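PDB 3F8T: predicted ATPase involved in replication control, Cdc46/Mcm family from Methanopyrus kandleri AV19, which probably binds ATP and single-stranded DNA as a homologue of the MCM replicative helicases. Local coordinates for residues 165-169 with 170-174. The protein carries 2 engineered substitutions. Residues are numbered along the deposited sequence; the frame is centred on the assembly and turned at random.
Sequences GIVRS and ATLDA
Strands 160-168 and 171-174 form a tight antiparallel beta hairpin in the OB-fold region, where Ile166 pairs with Asp173 and Val167 with Leu172 close to a two-residue turn. Ser169 and Ala170 make that turn, both with positive phi, near the type I' conformation. The strand directions lie 149° apart. Ile166 and Asp173 exchange two backbone bonds, Ile166 N to Asp173 O at 3.0 Å and Asp173 N to Ile166 O at 2.9 Å. Nearer the turn, Arg168 N meets Thr171 O at 2.7 Å almost head-on, whereas the return bond from Thr171 N to Arg168 O is longer (3.2 Å) and bent.

Ile166, Arg168 and Asp173 share one face of the hairpin. With CG beside the backbone N and an extended chain as far as NE, Arg168 crosses Asp173 at about a right angle, and NH1 forms a weak, though nearly straight, salt bridge to Asp173 OD2 at 3.3 Å. The guanidinium and carboxylate planes are turned 52° apart, and Ile166 CG2 lies over one guanidinium face, toward its rim. The carboxylate's stronger partners lie outside the hairpin: OD1 takes a salt bridge from Arg149 and a hydrogen bond from His151. Were Arg168 replaced by alanine, Asp173 OD2 would probably lose this nearby positive charge, and Ile166 CG2 the guanidinium beside it.

On the reverse face, Val167 and Leu172 pack against Ile119 of strand 118-130. With CG opposite the backbone N (chi1 -175°), Leu172 can send CD1 back across the hairpin, 4.0 Å from Val167 CG2 and 3.6 Å from Gly165 C.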
# COMPACT_ATOMS: atom_id res chain seq x y z
N GLY A 165 -17.76 5.33 -12.55
CA GLY A 165 -18.91 4.54 -12.91
C GLY A 165 -20.23 5.18 -12.56
O GLY A 165 -20.29 6.26 -12.02
N ILE A 166 -21.31 4.46 -12.87
CA ILE A 166 -22.64 4.91 -12.50
C ILE A 166 -23.23 3.92 -11.47
O ILE A 166 -23.18 2.70 -11.67
CB ILE A 166 -23.54 5.07 -13.76
CG1 ILE A 166 -23.01 6.23 -14.64
CG2 ILE A 166 -24.97 5.39 -13.33
CD1 ILE A 166 -23.60 6.24 -16.06
N VAL A 167 -23.76 4.45 -10.38
CA VAL A 167 -24.32 3.63 -9.30
C VAL A 167 -25.69 3.12 -9.71
O VAL A 167 -26.53 3.90 -10.14
CB VAL A 167 -24.46 4.45 -8.00
CG1 VAL A 167 -25.03 3.58 -6.85
CG2 VAL A 167 -23.13 5.04 -7.59
N ARG A 168 -25.91 1.81 -9.59
CA ARG A 168 -27.21 1.21 -9.83
C ARG A 168 -27.49 0.18 -8.74
O ARG A 168 -26.86 -0.88 -8.70
CB ARG A 168 -27.26 0.56 -11.22
CG ARG A 168 -27.17 1.58 -12.35
CD ARG A 168 -27.58 0.99 -13.69
NE ARG A 168 -27.60 2.01 -14.74
CZ ARG A 168 -26.54 2.40 -15.45
NH1 ARG A 168 -25.33 1.88 -15.20
NH2 ARG A 168 -26.68 3.32 -16.39
N SER A 169 -28.42 0.54 -7.85
CA SER A 169 -28.82 -0.30 -6.71
C SER A 169 -27.64 -0.87 -5.93
O SER A 169 -27.38 -2.08 -5.95
CB SER A 169 -29.78 -1.41 -7.17
OG SER A 169 -30.93 -0.86 -7.80
N ALA A 170 -26.92 0.03 -5.26
CA ALA A 170 -25.79 -0.34 -4.39
C ALA A 170 -24.65 -1.08 -5.10
O ALA A 170 -23.80 -1.69 -4.42
CB ALA A 170 -26.28 -1.13 -3.14
N THR A 171 -24.62 -1.04 -6.43
CA THR A 171 -23.50 -1.54 -7.24
C THR A 171 -23.00 -0.45 -8.18
O THR A 171 -23.79 0.26 -8.82
CB THR A 171 -23.88 -2.81 -8.05
OG1 THR A 171 -24.18 -3.90 -7.15
CG2 THR A 171 -22.74 -3.25 -8.98
N LEU A 172 -21.67 -0.31 -8.27
CA LEU A 172 -21.07 0.63 -9.20
C LEU A 172 -20.84 -0.08 -10.52
O LEU A 172 -20.12 -1.08 -10.57
CB LEU A 172 -19.74 1.17 -8.64
CG LEU A 172 -19.05 2.26 -9.46
CD1 LEU A 172 -19.88 3.55 -9.41
CD2 LEU A 172 -17.65 2.52 -8.96
N ASP A 173 -21.47 0.41 -11.58
CA ASP A 173 -21.20 -0.07 -12.92
C ASP A 173 -20.01 0.68 -13.49
O ASP A 173 -20.12 1.84 -13.87
CB ASP A 173 -22.43 0.10 -13.84
CG ASP A 173 -23.48 -0.96 -13.59
OD1 ASP A 173 -23.16 -2.15 -13.82
OD2 ASP A 173 -24.60 -0.62 -13.17
N ALA A 174 -18.87 0.00 -13.54
CA ALA A 174 -17.62 0.62 -13.92
C ALA A 174 -17.63 1.10 -15.38
O ALA A 174 -18.06 0.37 -16.29
CB ALA A 174 -16.45 -0.36 -13.66